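Local coordinates for putative uncharacterized protein (Trypanosoma congolense, PDB 4E40) that is the haptoglobin-hemoglobin receptor of the trypanosome cell surface, probably capturing the host complex for uptake of heme and iron, at residues K111-A122 / D208-L219. Residues are numbered along the deposited sequence; the frame is centred on the assembly and turned at random.
Unlike the reference sequence in segment 111-122: Val112 (reference Ala), Ile116 (reference Thr).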
# COMPACT_ATOMS: atom_id res chain seq x y z
N LYS A 111 -5.28 5.63 9.60
CA LYS A 111 -4.56 4.62 8.78
C LYS A 111 -5.37 4.23 7.58
O LYS A 111 -4.78 3.94 6.50
CB LYS A 111 -4.19 3.35 9.60
CG LYS A 111 -3.32 3.66 10.78
CD LYS A 111 -1.99 4.33 10.50
CE LYS A 111 -1.53 4.96 11.80
NZ LYS A 111 -0.08 5.26 11.76
N VAL A 112 -6.68 4.10 7.75
CA VAL A 112 -7.54 3.80 6.62
C VAL A 112 -7.35 4.91 5.56
O VAL A 112 -7.19 4.62 4.37
CB VAL A 112 -9.00 3.78 7.00
CG1 VAL A 112 -9.96 3.89 5.81
CG2 VAL A 112 -9.29 2.49 7.84
N ASN A 113 -7.41 6.16 5.99
CA ASN A 113 -7.24 7.27 5.01
C ASN A 113 -5.87 7.28 4.39
O ASN A 113 -5.76 7.54 3.14
CB ASN A 113 -7.58 8.61 5.70
CG ASN A 113 -9.09 8.78 5.91
OD1 ASN A 113 -9.89 8.22 5.16
ND2 ASN A 113 -9.48 9.51 6.91
N GLU A 114 -4.83 6.93 5.16
CA GLU A 114 -3.48 6.86 4.61
C GLU A 114 -3.41 5.77 3.55
O GLU A 114 -2.79 5.98 2.48
CB GLU A 114 -2.43 6.63 5.68
CG GLU A 114 -2.30 7.94 6.49
CD GLU A 114 -1.42 7.87 7.74
OE1 GLU A 114 -1.08 6.78 8.20
OE2 GLU A 114 -1.14 8.96 8.32
N ILE A 115 -4.02 4.61 3.82
CA ILE A 115 -3.98 3.52 2.83
C ILE A 115 -4.71 3.91 1.54
O ILE A 115 -4.25 3.56 0.42
CB ILE A 115 -4.59 2.23 3.43
CG1 ILE A 115 -3.57 1.69 4.46
CG2 ILE A 115 -4.92 1.19 2.36
CD1 ILE A 115 -4.19 0.62 5.39
N ILE A 116 -5.84 4.59 1.69
CA ILE A 116 -6.62 5.00 0.50
C ILE A 116 -5.75 5.93 -0.33
O ILE A 116 -5.65 5.75 -1.58
CB ILE A 116 -7.95 5.69 0.92
CG1 ILE A 116 -8.93 4.62 1.47
CG2 ILE A 116 -8.54 6.50 -0.26
CD1 ILE A 116 -10.15 5.23 2.21
N GLU A 117 -5.12 6.94 0.32
CA GLU A 117 -4.28 7.90 -0.44
C GLU A 117 -3.07 7.22 -1.12
O GLU A 117 -2.77 7.45 -2.33
CB GLU A 117 -3.79 9.02 0.52
CG GLU A 117 -2.77 9.99 -0.13
CD GLU A 117 -1.88 10.71 0.92
OE1 GLU A 117 -1.90 10.37 2.15
OE2 GLU A 117 -1.13 11.63 0.53
N LEU A 118 -2.42 6.32 -0.38
CA LEU A 118 -1.18 5.65 -0.89
C LEU A 118 -1.53 4.74 -2.01
O LEU A 118 -0.76 4.65 -3.00
CB LEU A 118 -0.58 4.81 0.25
CG LEU A 118 0.12 5.70 1.29
CD1 LEU A 118 0.36 4.81 2.49
CD2 LEU A 118 1.46 6.15 0.72
N THR A 119 -2.68 4.08 -1.90
CA THR A 119 -3.05 3.10 -2.95
C THR A 119 -3.45 3.81 -4.24
O THR A 119 -3.12 3.37 -5.35
CB THR A 119 -4.15 2.15 -2.46
OG1 THR A 119 -3.65 1.46 -1.31
CG2 THR A 119 -4.48 1.11 -3.54
N ALA A 120 -4.14 4.96 -4.11
CA ALA A 120 -4.48 5.77 -5.31
C ALA A 120 -3.20 6.27 -5.99
O ALA A 120 -3.07 6.21 -7.24
CB ALA A 120 -5.39 6.97 -4.87
N GLY A 121 -2.21 6.68 -5.19
CA GLY A 121 -0.93 7.13 -5.80
C GLY A 121 -0.21 5.95 -6.44
O GLY A 121 0.33 6.10 -7.54
N ALA A 122 -0.19 4.80 -5.80
CA ALA A 122 0.52 3.63 -6.29
C ALA A 122 -0.12 3.21 -7.59
O ALA A 122 0.58 2.76 -8.54
CB ALA A 122 0.38 2.51 -5.27
N ASP A 208 5.47 2.88 -2.11
CA ASP A 208 4.06 3.12 -1.71
C ASP A 208 3.42 1.84 -1.18
O ASP A 208 2.65 1.91 -0.20
CB ASP A 208 3.22 3.68 -2.86
CG ASP A 208 3.50 5.17 -3.12
OD1 ASP A 208 4.17 5.85 -2.31
OD2 ASP A 208 3.09 5.69 -4.18
N VAL A 209 3.72 0.71 -1.80
CA VAL A 209 3.10 -0.55 -1.39
C VAL A 209 3.72 -0.96 -0.06
O VAL A 209 2.99 -1.44 0.81
CB VAL A 209 3.15 -1.63 -2.50
CG1 VAL A 209 2.65 -2.95 -1.94
CG2 VAL A 209 2.36 -1.18 -3.74
N LYS A 210 5.03 -0.72 0.13
CA LYS A 210 5.66 -1.03 1.44
C LYS A 210 4.99 -0.18 2.52
O LYS A 210 4.69 -0.71 3.61
CB LYS A 210 7.15 -0.76 1.43
CG LYS A 210 7.90 -1.85 0.68
CD LYS A 210 9.35 -1.51 0.54
CE LYS A 210 10.06 -2.66 -0.14
NZ LYS A 210 11.39 -2.24 -0.66
N SER A 211 4.78 1.10 2.22
CA SER A 211 4.08 2.01 3.15
C SER A 211 2.68 1.51 3.47
O SER A 211 2.26 1.53 4.64
CB SER A 211 4.04 3.45 2.61
OG SER A 211 5.33 4.06 2.59
N VAL A 212 1.93 1.07 2.45
CA VAL A 212 0.58 0.51 2.67
C VAL A 212 0.60 -0.65 3.67
O VAL A 212 -0.24 -0.71 4.59
CB VAL A 212 -0.12 0.07 1.35
CG1 VAL A 212 -1.35 -0.83 1.60
CG2 VAL A 212 -0.53 1.29 0.57
N GLU A 213 1.56 -1.55 3.49
CA GLU A 213 1.59 -2.72 4.32
C GLU A 213 2.01 -2.33 5.77
O GLU A 213 1.53 -2.99 6.70
CB GLU A 213 2.47 -3.82 3.65
CG GLU A 213 1.95 -4.33 2.29
CD GLU A 213 3.00 -4.98 1.36
OE1 GLU A 213 4.21 -4.83 1.60
OE2 GLU A 213 2.61 -5.69 0.39
N GLN A 214 2.83 -1.28 5.96
CA GLN A 214 3.21 -0.78 7.27
C GLN A 214 2.03 -0.06 7.92
O GLN A 214 1.72 -0.30 9.12
CB GLN A 214 4.34 0.23 7.21
CG GLN A 214 5.72 -0.31 6.91
CD GLN A 214 6.78 0.71 7.29
OE1 GLN A 214 6.75 1.87 6.85
NE2 GLN A 214 7.72 0.30 8.14
N ARG A 215 1.34 0.82 7.16
CA ARG A 215 0.10 1.44 7.77
C ARG A 215 -0.95 0.37 8.14
O ARG A 215 -1.72 0.52 9.10
CB ARG A 215 -0.56 2.51 6.82
CG ARG A 215 0.34 3.58 6.21
CD ARG A 215 1.01 4.62 7.08
NE ARG A 215 2.10 4.11 7.92
CZ ARG A 215 3.38 3.97 7.59
NH1 ARG A 215 4.23 3.53 8.51
NH2 ARG A 215 3.84 4.25 6.36
N ALA A 216 -1.06 -0.70 7.37
CA ALA A 216 -2.03 -1.74 7.61
C ALA A 216 -1.69 -2.46 8.93
O ALA A 216 -2.61 -2.86 9.63
CB ALA A 216 -2.06 -2.70 6.45
N GLU A 217 -0.39 -2.63 9.22
CA GLU A 217 0.03 -3.30 10.49
C GLU A 217 -0.34 -2.34 11.63
O GLU A 217 -0.87 -2.80 12.69
CB GLU A 217 1.56 -3.59 10.51
CG GLU A 217 1.96 -4.74 9.59
CD GLU A 217 3.47 -5.07 9.65
OE1 GLU A 217 4.30 -4.12 9.78
OE2 GLU A 217 3.85 -6.27 9.53
N GLU A 218 -0.07 -1.06 11.44
CA GLU A 218 -0.44 -0.04 12.46
C GLU A 218 -1.93 0.04 12.70
O GLU A 218 -2.41 0.18 13.87
CB GLU A 218 0.14 1.33 12.09
CG GLU A 218 1.67 1.41 12.11
CD GLU A 218 2.25 2.47 11.19
OE1 GLU A 218 1.47 3.22 10.56
OE2 GLU A 218 3.49 2.52 11.05
N LEU A 219 -2.72 -0.09 11.64
CA LEU A 219 -4.18 -0.17 11.76
C LEU A 219 -4.63 -1.33 12.64
O LEU A 219 -5.47 -1.18 13.56
CB LEU A 219 -4.80 -0.25 10.35
CG LEU A 219 -6.31 -0.06 10.25
CD1 LEU A 219 -6.56 0.20 8.76
CD2 LEU A 219 -7.16 -1.24 10.73
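Leu118 packs as a knob among the side chains of Asp208, Ser211, Val212 and Arg215, a four-residue hole. Its CB meets Val212 CG2 at 3.5 Å, and CD1 touches both Ser211 CB and the methylene CG of Arg215, whose chain crosses it at about a right angle. One turn earlier, Ile115 reaches the same helix with its long branch: CG1 is anti to the carbonyl carbon (chi1 -72°), which brings CD1 to 3.9 Å from Ala216 CA while CG2 faces Val212 CG1. Toward the start of 111-122, Val112 CG2 touches Leu219 CD1 at 3.7 Å; toward its end, Ala122 CB meets Asp208 CB.

A charged network borders the apolar row. Bends at chi2 and chi3 swing the Arg215 guanidinium across the flank of its own helix, where NE and NH1 grip Glu218 side-on, one nitrogen to each oxygen; the N-H of NE points almost straight at OE1. Lys111 NZ comes from the other helix to Glu218 OE1 at 2.8 Å, 50° out of the carboxylate plane and from the face opposite NE. Two cationic donors thus share one oxygen, which probably offsets the closeness of their charges. Glu114 turns its carboxylate nearly perpendicular to the guanidinium, its OE1 lying 3.2 Å from Arg215 CD, and should add favourable charge without a direct salt bridge to the arginine.

Behind the interface, helix 28-73 packs on Ala216 through Arg42, a heme b-binding residue of this receptor, though no heme is bound to this chain. The axes of segments 111-122 and 208-219 approach to 9.1 Å, with their directions 163° apart, the near-antiparallel geometry of neighbouring helices in the elongated helical bundle of the trypanosome haptoglobin-hemoglobin receptor.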